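Local coordinates for Esterase/lipase (Uncultured bacterium, PDB 3K6K), which probably hydrolyses carboxylic ester bonds as a bacterial esterase/lipase of the alpha/beta hydrolase fold related to hormone-sensitive lipase, at residues A[44-49]-A[93-98]; A[66-71]-A[115-120]; A[130-135]-A[167-172]; A[150-155]-A[177-182]. All blocks are in the same frame, centred on the assembly; numbering follows the deposited sequence.

Interaction 1 of 4, residues A[44-49]-A[93-98]; sequences GMEALC and SGSPST
Glu-46 reaches Ser-95 through two successive turns of its chain, chi1 -66° and chi2 -76°, which fold the carboxylate back towards the start of helix 96-110. Ser-95 is the N-cap of that helix: its OG accepts from Thr-98 N at 3.2 Å in a nearly straight bond. The same hydroxyl donates to Glu-46 OE2 at 2.7 Å, on the syn side of the carboxylate but well out of its plane. A carboxylate held at a helix N-terminus is likely to be stabilised by the helix dipole. Glu-46 OE1 rests on Ser-97 CB, while the Thr-98 side chain crosses that of Glu-46 at about a right angle, its CG2 lying over a face of the carboxylate. Beside it, Cys-49 lays CB and SG against Thr-98 O, with SG 3.6 Å from that oxygen. Helix 38-49 thus docks on the loop leading into helix 96-110 of the alpha/beta hydrolase fold. This loop follows His-87 and Gly-89, which belong to the HGGG sequence that in hormone-sensitive lipase relatives helps form the oxyanion hole. Gly-89 O also receives Ser-93 OG, and the methyl CE of Met-45 comes to 3.6 Å from that OG.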
loop_
_atom_site.group_PDB
_atom_site.type_symbol
_atom_site.label_atom_id
_atom_site.label_comp_id
_atom_site.label_asym_id
_atom_site.label_seq_id
_atom_site.Cartn_x
_atom_site.Cartn_y
_atom_site.Cartn_z
ATOM N N GLY A 44 -14.825 -8.519 -30.227
ATOM C CA GLY A 44 -15.784 -7.681 -29.490
ATOM C C GLY A 44 -15.219 -6.781 -28.388
ATOM O O GLY A 44 -15.742 -5.708 -28.126
ATOM N N MET A 45 -14.150 -7.212 -27.731
ATOM C CA MET A 45 -13.360 -6.293 -26.950
ATOM C C MET A 45 -12.802 -5.202 -27.865
ATOM O O MET A 45 -12.827 -4.030 -27.519
ATOM C CB MET A 45 -12.248 -7.048 -26.272
ATOM C CG MET A 45 -11.680 -6.386 -25.045
ATOM S SD MET A 45 -10.397 -7.439 -24.281
ATOM C CE MET A 45 -11.274 -9.050 -24.367
ATOM N N GLU A 46 -12.341 -5.580 -29.053
ATOM C CA GLU A 46 -11.768 -4.607 -29.985
ATOM C C GLU A 46 -12.823 -3.558 -30.383
ATOM O O GLU A 46 -12.562 -2.361 -30.313
ATOM C CB GLU A 46 -11.131 -5.264 -31.239
ATOM C CG GLU A 46 -9.851 -6.156 -31.044
ATOM C CD GLU A 46 -8.546 -5.346 -30.808
ATOM O OE1 GLU A 46 -8.599 -4.121 -30.789
ATOM O OE2 GLU A 46 -7.440 -5.927 -30.659
ATOM N N ALA A 47 -14.030 -4.004 -30.735
ATOM C CA ALA A 47 -15.057 -3.114 -31.295
ATOM C C ALA A 47 -15.565 -2.134 -30.243
ATOM O O ALA A 47 -15.680 -0.937 -30.514
ATOM C CB ALA A 47 -16.215 -3.931 -31.899
ATOM N N LEU A 48 -15.852 -2.645 -29.045
ATOM C CA LEU A 48 -16.274 -1.817 -27.924
ATOM C C LEU A 48 -15.153 -0.816 -27.552
ATOM O O LEU A 48 -15.396 0.388 -27.388
ATOM C CB LEU A 48 -16.673 -2.718 -26.757
ATOM C CG LEU A 48 -17.412 -2.197 -25.519
ATOM C CD1 LEU A 48 -18.511 -3.217 -25.106
ATOM C CD2 LEU A 48 -16.478 -1.883 -24.321
ATOM N N CYS A 49 -13.913 -1.276 -27.493
ATOM C CA CYS A 49 -12.842 -0.373 -27.075
ATOM C C CYS A 49 -12.527 0.824 -28.000
ATOM O O CYS A 49 -12.191 1.885 -27.484
ATOM C CB CYS A 49 -11.584 -1.137 -26.673
ATOM S SG CYS A 49 -11.867 -2.100 -25.209
ATOM N N SER A 93 -6.362 -12.286 -24.192
ATOM C CA SER A 93 -6.950 -11.255 -25.019
ATOM C C SER A 93 -6.288 -9.930 -24.740
ATOM O O SER A 93 -5.440 -9.828 -23.860
ATOM C CB SER A 93 -8.419 -11.133 -24.731
ATOM O OG SER A 93 -8.638 -11.191 -23.328
ATOM N N GLY A 94 -6.672 -8.915 -25.502
ATOM C CA GLY A 94 -6.326 -7.574 -25.204
ATOM C C GLY A 94 -5.338 -7.204 -26.271
ATOM O O GLY A 94 -4.868 -8.088 -26.958
ATOM N N SER A 95 -4.990 -5.915 -26.400
ATOM C CA SER A 95 -3.982 -5.542 -27.401
ATOM C C SER A 95 -3.613 -4.103 -27.188
ATOM O O SER A 95 -4.280 -3.385 -26.447
ATOM C CB SER A 95 -4.588 -5.692 -28.798
ATOM O OG SER A 95 -5.630 -4.708 -28.993
ATOM N N PRO A 96 -2.553 -3.644 -27.852
ATOM C CA PRO A 96 -2.278 -2.238 -27.663
ATOM C C PRO A 96 -3.506 -1.339 -28.006
ATOM O O PRO A 96 -3.790 -0.356 -27.287
ATOM C CB PRO A 96 -1.096 -2.028 -28.579
ATOM C CG PRO A 96 -0.348 -3.309 -28.479
ATOM C CD PRO A 96 -1.400 -4.366 -28.445
ATOM N N SER A 97 -4.271 -1.729 -29.026
ATOM C CA SER A 97 -5.472 -1.003 -29.439
ATOM C C SER A 97 -6.554 -0.955 -28.405
ATOM O O SER A 97 -7.072 0.096 -28.194
ATOM C CB SER A 97 -6.075 -1.536 -30.753
ATOM O OG SER A 97 -5.135 -1.292 -31.789
ATOM N N THR A 98 -6.943 -2.086 -27.823
ATOM C CA THR A 98 -7.946 -2.073 -26.754
ATOM C C THR A 98 -7.596 -1.181 -25.558
ATOM O O THR A 98 -8.489 -0.869 -24.793
ATOM C CB THR A 98 -8.124 -3.430 -26.141
ATOM O OG1 THR A 98 -6.826 -3.961 -25.769
ATOM C CG2 THR A 98 -8.813 -4.347 -27.108
#

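Interaction 2 of 4, residues A[66-71]-A[115-120]; sequences GGVPCI and WSLDYR
Cys-70 meets the indole of Trp-115 at its edge and in the ring plane. Cys-70 SG lies 3.5 Å from Trp-115 CE3; the line from SG to the centroid of the six-membered ring stands 85° off the normal. This is a sulfur-aromatic contact made at the rim of the ring. The other end of the indole is held by His-82, whose ring it meets and whose ND1 pairs with Trp-115 NE1; Tyr-119 stacks on His-87. Strands 68-74 and 113-117, which carry Cys-70 and Trp-115, run antiparallel in the central sheet of the alpha/beta hydrolase fold. Ile-71 and Ser-116 form a hydrogen-bonded pair, with Ile-71 N to Ser-116 O at 3.1 Å and Ser-116 N to Ile-71 O at 2.9 Å. Cys-70 and Leu-117 are the neighbouring non-hydrogen-bonded pair, and Asp-118 N continues the pairing to Pro-69 O at 2.8 Å. Leu-117 has CG anti to its N (chi1 -169°), which carries CD1 towards Val-68; CD1 sits 3.5 Å from Val-68 CG1, a tight fit between chains crossing at about a right angle. With an alanine here, Val-68 CG1 would probably lose its main apolar partner across the strands and a gap would open beside Cys-70 CB. Pro-96 covers the opposite face, on Ile-71 and Ser-116, while Leu-117 lies on Ala-137 of helix 129-145. The chemistry implies a division of labour: backbone bonds set the strand register, and sulfur, aromatic and aliphatic groups seal the side facing that helix.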
loop_
_atom_site.group_PDB
_atom_site.type_symbol
_atom_site.label_atom_id
_atom_site.label_comp_id
_atom_site.label_asym_id
_atom_site.label_seq_id
_atom_site.Cartn_x
_atom_site.Cartn_y
_atom_site.Cartn_z
ATOM N N GLY A 66 12.507 -5.017 -30.780
ATOM C CA GLY A 66 13.127 -6.333 -30.877
ATOM C C GLY A 66 12.274 -7.417 -31.538
ATOM O O GLY A 66 12.296 -8.584 -31.129
ATOM N N GLY A 67 11.520 -7.022 -32.568
ATOM C CA GLY A 67 10.754 -8.007 -33.346
ATOM C C GLY A 67 9.322 -8.170 -32.875
ATOM O O GLY A 67 8.509 -8.835 -33.551
ATOM N N VAL A 68 8.995 -7.544 -31.739
ATOM C CA VAL A 68 7.647 -7.624 -31.160
ATOM C C VAL A 68 6.869 -6.363 -31.538
ATOM O O VAL A 68 7.353 -5.249 -31.319
ATOM C CB VAL A 68 7.713 -7.716 -29.654
ATOM C CG1 VAL A 68 6.323 -8.036 -29.095
ATOM C CG2 VAL A 68 8.810 -8.690 -29.222
ATOM N N PRO A 69 5.691 -6.531 -32.142
ATOM C CA PRO A 69 4.907 -5.386 -32.638
ATOM C C PRO A 69 4.455 -4.507 -31.496
ATOM O O PRO A 69 4.117 -5.011 -30.423
ATOM C CB PRO A 69 3.664 -6.045 -33.308
ATOM C CG PRO A 69 4.095 -7.413 -33.612
ATOM C CD PRO A 69 5.025 -7.809 -32.441
ATOM N N CYS A 70 4.490 -3.201 -31.703
ATOM C CA CYS A 70 3.990 -2.350 -30.694
ATOM C C CYS A 70 3.432 -1.081 -31.254
ATOM O O CYS A 70 3.746 -0.704 -32.378
ATOM C CB CYS A 70 5.088 -2.083 -29.629
ATOM S SG CYS A 70 6.433 -0.990 -30.149
ATOM N N ILE A 71 2.588 -0.421 -30.478
ATOM C CA ILE A 71 2.152 0.902 -30.817
ATOM C C ILE A 71 2.885 1.863 -29.903
ATOM O O ILE A 71 2.697 1.836 -28.683
ATOM C CB ILE A 71 0.625 1.082 -30.663
ATOM C CG1 ILE A 71 -0.131 0.135 -31.581
ATOM C CG2 ILE A 71 0.211 2.559 -30.864
ATOM C CD1 ILE A 71 -1.683 0.210 -31.328
ATOM N N TRP A 115 5.356 2.624 -25.169
ATOM C CA TRP A 115 5.475 1.610 -26.195
ATOM C C TRP A 115 4.565 0.532 -25.668
ATOM O O TRP A 115 4.940 -0.140 -24.721
ATOM C CB TRP A 115 6.887 1.011 -26.193
ATOM C CG TRP A 115 7.972 2.008 -26.490
ATOM C CD1 TRP A 115 8.440 2.973 -25.660
ATOM C CD2 TRP A 115 8.715 2.136 -27.721
ATOM N NE1 TRP A 115 9.427 3.695 -26.275
ATOM C CE2 TRP A 115 9.620 3.203 -27.544
ATOM C CE3 TRP A 115 8.693 1.447 -28.961
ATOM C CZ2 TRP A 115 10.507 3.634 -28.572
ATOM C CZ3 TRP A 115 9.582 1.842 -29.977
ATOM C CH2 TRP A 115 10.488 2.938 -29.772
ATOM N N SER A 116 3.384 0.386 -26.266
ATOM C CA SER A 116 2.434 -0.607 -25.813
ATOM C C SER A 116 2.634 -1.903 -26.571
ATOM O O SER A 116 2.385 -2.006 -27.800
ATOM C CB SER A 116 0.986 -0.068 -25.875
ATOM O OG SER A 116 0.061 -1.051 -25.410
ATOM N N LEU A 117 3.114 -2.902 -25.853
ATOM C CA LEU A 117 3.597 -4.083 -26.520
ATOM C C LEU A 117 2.471 -4.959 -26.970
ATOM O O LEU A 117 1.574 -5.171 -26.207
ATOM C CB LEU A 117 4.502 -4.869 -25.594
ATOM C CG LEU A 117 5.249 -5.967 -26.311
ATOM C CD1 LEU A 117 6.474 -5.315 -26.979
ATOM C CD2 LEU A 117 5.636 -7.117 -25.368
ATOM N N ASP A 118 2.516 -5.471 -28.210
ATOM C CA ASP A 118 1.612 -6.575 -28.633
ATOM C C ASP A 118 2.244 -7.939 -28.350
ATOM O O ASP A 118 2.459 -8.745 -29.266
ATOM C CB ASP A 118 1.212 -6.448 -30.131
ATOM C CG ASP A 118 -0.180 -7.023 -30.456
ATOM O OD1 ASP A 118 -0.677 -8.000 -29.851
ATOM O OD2 ASP A 118 -0.801 -6.455 -31.351
ATOM N N TYR A 119 2.577 -8.205 -27.086
ATOM C CA TYR A 119 3.120 -9.524 -26.721
ATOM C C TYR A 119 2.165 -10.597 -27.165
ATOM O O TYR A 119 1.016 -10.330 -27.357
ATOM C CB TYR A 119 3.388 -9.656 -25.208
ATOM C CG TYR A 119 2.161 -9.596 -24.351
ATOM C CD1 TYR A 119 1.431 -10.750 -24.076
ATOM C CD2 TYR A 119 1.743 -8.403 -23.787
ATOM C CE1 TYR A 119 0.291 -10.684 -23.290
ATOM C CE2 TYR A 119 0.575 -8.320 -22.981
ATOM C CZ TYR A 119 -0.127 -9.455 -22.767
ATOM O OH TYR A 119 -1.234 -9.399 -21.980
ATOM N N ARG A 120 2.673 -11.818 -27.309
ATOM C CA ARG A 120 1.913 -12.959 -27.782
ATOM C C ARG A 120 0.951 -13.482 -26.765
ATOM O O ARG A 120 1.306 -13.699 -25.594
ATOM C CB ARG A 120 2.852 -14.110 -28.210
ATOM C CG ARG A 120 3.112 -14.170 -29.711
ATOM C CD ARG A 120 4.448 -14.741 -30.132
ATOM N NE ARG A 120 5.127 -15.523 -29.104
ATOM C CZ ARG A 120 6.438 -15.432 -28.895
ATOM N NH1 ARG A 120 7.127 -14.567 -29.618
ATOM N NH2 ARG A 120 7.055 -16.152 -27.966
#

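Interaction 3 of 4, residues A[130-135]-A[167-172]; sequences AVDDCV and MLKAKE
Val-135 packs against Lys-169 in an aliphatic helix-to-helix contact between helix 129-145 and helix 158-172. The axes of the two short segments approach to 9.3 Å at a crossing angle of -64°, and the backbones draw nearest where Val-135 CA and Ala-170 CA are 5.9 Å apart. Val-135 CG2 touches Lys-169 CB at 3.8 Å, the two side chains crossing at about a right angle; its other methyl, CG1, placed anti to the backbone N (chi1 -174°), reaches over to Ala-170 CA at 4.5 Å. One turn earlier, Val-131 CG1 approaches Lys-169 CG at 4.3 Å, extending the apolar strip. In the alpha/beta hydrolase fold these helices lie on the same face of the central sheet, and the second of them follows the probable nucleophile elbow around Ser-157. The strip continues beyond the segments, with Val-131 and Cys-134 on Leu-162 and with Ala-170 and Met-167 on Tyr-138. The lysine is used here for its methylenes. Bends at chi2 and chi4 lead its amino group off to the partly exposed border, where Lys-169 NZ makes a long salt bridge of 3.8 Å to Glu-172 OE2. Asp-132 stands on the same border, its OD2 5.4 Å from Lys-169 NZ; the opposite charges may attract weakly at this distance but do not touch.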
loop_
_atom_site.group_PDB
_atom_site.type_symbol
_atom_site.label_atom_id
_atom_site.label_comp_id
_atom_site.label_asym_id
_atom_site.label_seq_id
_atom_site.Cartn_x
_atom_site.Cartn_y
_atom_site.Cartn_z
ATOM N N ALA A 130 4.672 -14.918 -23.880
ATOM C CA ALA A 130 4.495 -13.486 -23.530
ATOM C C ALA A 130 5.649 -12.936 -22.681
ATOM O O ALA A 130 6.115 -11.794 -22.904
ATOM C CB ALA A 130 3.130 -13.278 -22.798
ATOM N N VAL A 131 6.117 -13.739 -21.727
ATOM C CA VAL A 131 7.316 -13.361 -21.035
ATOM C C VAL A 131 8.509 -13.127 -21.957
ATOM O O VAL A 131 9.167 -12.055 -21.854
ATOM C CB VAL A 131 7.697 -14.343 -19.974
ATOM C CG1 VAL A 131 8.921 -13.866 -19.293
ATOM C CG2 VAL A 131 6.591 -14.494 -18.981
ATOM N N ASP A 132 8.811 -14.069 -22.877
ATOM C CA ASP A 132 10.065 -13.869 -23.636
ATOM C C ASP A 132 9.973 -12.634 -24.508
ATOM O O ASP A 132 10.961 -11.930 -24.697
ATOM C CB ASP A 132 10.459 -15.054 -24.492
ATOM C CG ASP A 132 10.569 -16.335 -23.712
ATOM O OD1 ASP A 132 10.242 -17.360 -24.338
ATOM O OD2 ASP A 132 10.972 -16.321 -22.507
ATOM N N ASP A 133 8.759 -12.365 -24.990
ATOM C CA ASP A 133 8.444 -11.210 -25.778
ATOM C C ASP A 133 8.711 -9.894 -24.981
ATOM O O ASP A 133 9.404 -8.927 -25.468
ATOM C CB ASP A 133 6.951 -11.333 -26.131
ATOM C CG ASP A 133 6.667 -12.214 -27.382
ATOM O OD1 ASP A 133 7.617 -12.798 -27.974
ATOM O OD2 ASP A 133 5.461 -12.298 -27.793
ATOM N N CYS A 134 8.183 -9.863 -23.742
ATOM C CA CYS A 134 8.376 -8.700 -22.818
ATOM C C CYS A 134 9.859 -8.416 -22.577
ATOM O O CYS A 134 10.329 -7.274 -22.750
ATOM C CB CYS A 134 7.604 -8.893 -21.507
ATOM S SG CYS A 134 5.796 -8.827 -21.718
ATOM N N VAL A 135 10.608 -9.473 -22.277
ATOM C CA VAL A 135 12.083 -9.395 -22.106
ATOM C C VAL A 135 12.776 -8.938 -23.353
ATOM O O VAL A 135 13.651 -8.043 -23.339
ATOM C CB VAL A 135 12.688 -10.763 -21.734
ATOM C CG1 VAL A 135 14.147 -10.625 -21.420
ATOM C CG2 VAL A 135 11.951 -11.348 -20.564
ATOM N N MET A 167 10.744 -8.799 -15.478
ATOM C CA MET A 167 11.927 -8.200 -14.869
ATOM C C MET A 167 12.701 -9.258 -14.082
ATOM O O MET A 167 13.949 -9.190 -14.014
ATOM C CB MET A 167 11.588 -6.959 -14.009
ATOM C CG MET A 167 11.064 -5.843 -14.844
ATOM S SD MET A 167 12.319 -5.303 -16.066
ATOM C CE MET A 167 11.612 -5.984 -17.619
ATOM N N LEU A 168 11.970 -10.215 -13.482
ATOM C CA LEU A 168 12.606 -11.365 -12.891
ATOM C C LEU A 168 13.512 -12.069 -13.921
ATOM O O LEU A 168 14.691 -12.258 -13.668
ATOM C CB LEU A 168 11.561 -12.309 -12.275
ATOM C CG LEU A 168 10.894 -11.752 -11.010
ATOM C CD1 LEU A 168 9.685 -12.545 -10.556
ATOM C CD2 LEU A 168 11.902 -11.654 -9.870
ATOM N N LYS A 169 12.978 -12.350 -15.116
ATOM C CA LYS A 169 13.722 -12.943 -16.240
ATOM C C LYS A 169 14.816 -11.965 -16.715
ATOM O O LYS A 169 15.979 -12.356 -16.995
ATOM C CB LYS A 169 12.768 -13.241 -17.403
ATOM C CG LYS A 169 12.975 -14.575 -18.149
ATOM C CD LYS A 169 14.198 -14.638 -19.032
ATOM C CE LYS A 169 14.397 -16.057 -19.619
ATOM N NZ LYS A 169 14.519 -16.984 -18.442
ATOM N N ALA A 170 14.436 -10.695 -16.841
ATOM C CA ALA A 170 15.409 -9.704 -17.243
ATOM C C ALA A 170 16.568 -9.762 -16.219
ATOM O O ALA A 170 17.728 -9.703 -16.606
ATOM C CB ALA A 170 14.778 -8.338 -17.300
ATOM N N LYS A 171 16.254 -9.971 -14.938
ATOM C CA LYS A 171 17.266 -10.005 -13.869
ATOM C C LYS A 171 18.127 -11.269 -13.979
ATOM O O LYS A 171 19.354 -11.128 -13.981
ATOM C CB LYS A 171 16.631 -9.914 -12.473
ATOM C CG LYS A 171 17.569 -9.431 -11.301
ATOM C CD LYS A 171 16.821 -9.352 -9.922
ATOM C CE LYS A 171 16.593 -10.764 -9.355
ATOM N NZ LYS A 171 15.327 -11.003 -8.506
ATOM N N GLU A 172 17.484 -12.460 -14.033
ATOM C CA GLU A 172 18.155 -13.749 -14.315
ATOM C C GLU A 172 19.170 -13.555 -15.414
ATOM O O GLU A 172 20.319 -13.877 -15.237
ATOM C CB GLU A 172 17.181 -14.866 -14.734
ATOM C CG GLU A 172 16.714 -15.820 -13.570
ATOM C CD GLU A 172 15.495 -16.746 -13.938
ATOM O OE1 GLU A 172 14.391 -16.632 -13.298
ATOM O OE2 GLU A 172 15.641 -17.594 -14.876
#

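Interaction 4 of 4, residues A[150-155]-A[177-182]; sequences RIIIAG and MPAGLV
Ile-153 and Val-182 are joined through the backbone, Val-182 N donating to Ile-153 O at 2.7 Å, while Ile-153 N donates to Gly-180 O at 3.0 Å in a nearly straight bond. At the entry to the pairing, Ala-179 N reaches Ile-151 O at 2.8 Å. A CA-H...O contact from Leu-181 CA adds to the grip on Ile-153 O. Over this backbone the side chains sort to two faces. On one, Ile-153 CG1 lies 3.6 Å from Pro-178 CG, and its CB meets Leu-181 CD2, the two chains side by side and pointing the same way. On the other, Ile-152 turns at chi2 (-76°) to set CD1 over the chain, 3.5 Å from Gly-180 N, and its CG2 meets Val-182 CG2 at 3.9 Å. Cut back to alanine, Ile-152 would lose CD1 and CG2, which would probably leave Gly-180 N and Val-182 CG2 without these neighbours. Helix 158-172 connects the adjacent parallel strands 151-156 and 180-184 in a beta-alpha-beta unit of the alpha/beta hydrolase fold. This helix lies over the Ile-153 face, Thr-163 on Ile-153 and Met-167 on Pro-178 and Leu-181. On its other edge, strand 151-156 bonds to strand 82-86. Gly-155 opens the GxSxG sequence whose Ser-157 is the probable nucleophile.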
loop_
_atom_site.group_PDB
_atom_site.type_symbol
_atom_site.label_atom_id
_atom_site.label_comp_id
_atom_site.label_asym_id
_atom_site.label_seq_id
_atom_site.Cartn_x
_atom_site.Cartn_y
_atom_site.Cartn_z
ATOM N N ARG A 150 15.675 5.495 -17.505
ATOM C CA ARG A 150 14.648 6.307 -18.071
ATOM C C ARG A 150 13.475 5.467 -18.544
ATOM O O ARG A 150 12.623 5.939 -19.255
ATOM C CB ARG A 150 15.225 7.314 -19.094
ATOM C CG ARG A 150 15.466 8.728 -18.434
ATOM C CD ARG A 150 16.413 9.660 -19.211
ATOM N NE ARG A 150 17.305 8.878 -20.081
ATOM C CZ ARG A 150 18.426 9.335 -20.637
ATOM N NH1 ARG A 150 18.823 10.603 -20.405
ATOM N NH2 ARG A 150 19.153 8.514 -21.413
ATOM N N ILE A 151 13.407 4.249 -18.039
ATOM C CA ILE A 151 12.358 3.335 -18.386
ATOM C C ILE A 151 11.566 2.973 -17.153
ATOM O O ILE A 151 12.162 2.656 -16.106
ATOM C CB ILE A 151 12.916 2.079 -19.020
ATOM C CG1 ILE A 151 13.721 2.463 -20.271
ATOM C CG2 ILE A 151 11.802 1.138 -19.421
ATOM C CD1 ILE A 151 14.505 1.288 -20.795
ATOM N N ILE A 152 10.232 3.069 -17.280
ATOM C CA ILE A 152 9.275 2.451 -16.368
ATOM C C ILE A 152 8.546 1.266 -17.031
ATOM O O ILE A 152 8.253 1.278 -18.231
ATOM C CB ILE A 152 8.223 3.467 -15.944
ATOM C CG1 ILE A 152 8.871 4.661 -15.191
ATOM C CG2 ILE A 152 7.160 2.765 -15.125
ATOM C CD1 ILE A 152 9.297 4.334 -13.688
ATOM N N ILE A 153 8.218 0.250 -16.254
ATOM C CA ILE A 153 7.477 -0.866 -16.806
ATOM C C ILE A 153 6.114 -0.863 -16.129
ATOM O O ILE A 153 6.052 -0.880 -14.891
ATOM C CB ILE A 153 8.127 -2.185 -16.533
ATOM C CG1 ILE A 153 9.632 -2.071 -16.657
ATOM C CG2 ILE A 153 7.565 -3.243 -17.416
ATOM C CD1 ILE A 153 10.177 -2.017 -18.060
ATOM N N ALA A 154 5.050 -0.837 -16.962
ATOM C CA ALA A 154 3.670 -0.664 -16.527
ATOM C C ALA A 154 2.762 -1.689 -17.197
ATOM O O ALA A 154 3.107 -2.273 -18.200
ATOM C CB ALA A 154 3.205 0.728 -16.834
ATOM N N GLY A 155 1.588 -1.907 -16.648
ATOM C CA GLY A 155 0.745 -3.004 -17.118
ATOM C C GLY A 155 -0.412 -3.288 -16.164
ATOM O O GLY A 155 -0.318 -3.015 -14.949
ATOM N N MET A 177 18.111 -3.090 -14.195
ATOM C CA MET A 177 16.728 -2.884 -13.774
ATOM C C MET A 177 16.308 -1.457 -14.094
ATOM O O MET A 177 17.117 -0.553 -14.015
ATOM C CB MET A 177 16.531 -3.183 -12.289
ATOM C CG MET A 177 16.591 -4.667 -11.891
ATOM S SD MET A 177 15.376 -5.728 -12.712
ATOM C CE MET A 177 15.287 -7.083 -11.617
ATOM N N PRO A 178 15.016 -1.267 -14.429
ATOM C CA PRO A 178 14.433 -0.018 -14.818
ATOM C C PRO A 178 14.256 0.915 -13.642
ATOM O O PRO A 178 14.473 0.526 -12.522
ATOM C CB PRO A 178 13.066 -0.408 -15.357
ATOM C CG PRO A 178 13.075 -1.865 -15.538
ATOM C CD PRO A 178 14.054 -2.388 -14.541
ATOM N N ALA A 179 13.893 2.171 -13.932
ATOM C CA ALA A 179 13.622 3.128 -12.869
ATOM C C ALA A 179 12.442 2.757 -11.950
ATOM O O ALA A 179 12.427 3.227 -10.853
ATOM C CB ALA A 179 13.459 4.518 -13.441
ATOM N N GLY A 180 11.499 1.913 -12.382
ATOM C CA GLY A 180 10.329 1.492 -11.543
ATOM C C GLY A 180 9.326 0.552 -12.237
ATOM O O GLY A 180 9.360 0.345 -13.438
ATOM N N LEU A 181 8.453 -0.063 -11.463
ATOM C CA LEU A 181 7.429 -0.889 -11.991
ATOM C C LEU A 181 6.079 -0.281 -11.576
ATOM O O LEU A 181 5.857 -0.092 -10.351
ATOM C CB LEU A 181 7.587 -2.300 -11.385
ATOM C CG LEU A 181 8.943 -3.026 -11.597
ATOM C CD1 LEU A 181 9.100 -4.199 -10.691
ATOM C CD2 LEU A 181 9.112 -3.504 -13.026
ATOM N N VAL A 182 5.183 0.050 -12.533
ATOM C CA VAL A 182 3.764 0.327 -12.200
ATOM C C VAL A 182 2.793 -0.805 -12.548
ATOM O O VAL A 182 2.838 -1.373 -13.646
ATOM C CB VAL A 182 3.277 1.594 -12.823
ATOM C CG1 VAL A 182 1.873 1.939 -12.301
ATOM C CG2 VAL A 182 4.244 2.745 -12.488
#

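Interactions 2 and 4 lie in one mixed sheet, their centres about 16 Å apart, with strand 82-86 between strands 113-117 and 151-156. Interaction 1 is crossed along the chain by interaction 2 and touches it where Pro-96 CG comes 3.1 Å from Ser-116 O. Interactions 3 and 4 also alternate, because helix 158-172 links the two strands of the latter; Met-167 CG packs 3.5 Å from Leu-181 CD2. Between interactions 2 and 3, Arg-120 NH1 and Asp-133 OD1 form a salt bridge. Interactions 1 and 4, about 24 Å apart between centres, stand on opposite sides of the chain centre. Pro-96, Arg-120 and Met-167 thus connect all four around the sheet carrying the probable nucleophile elbow.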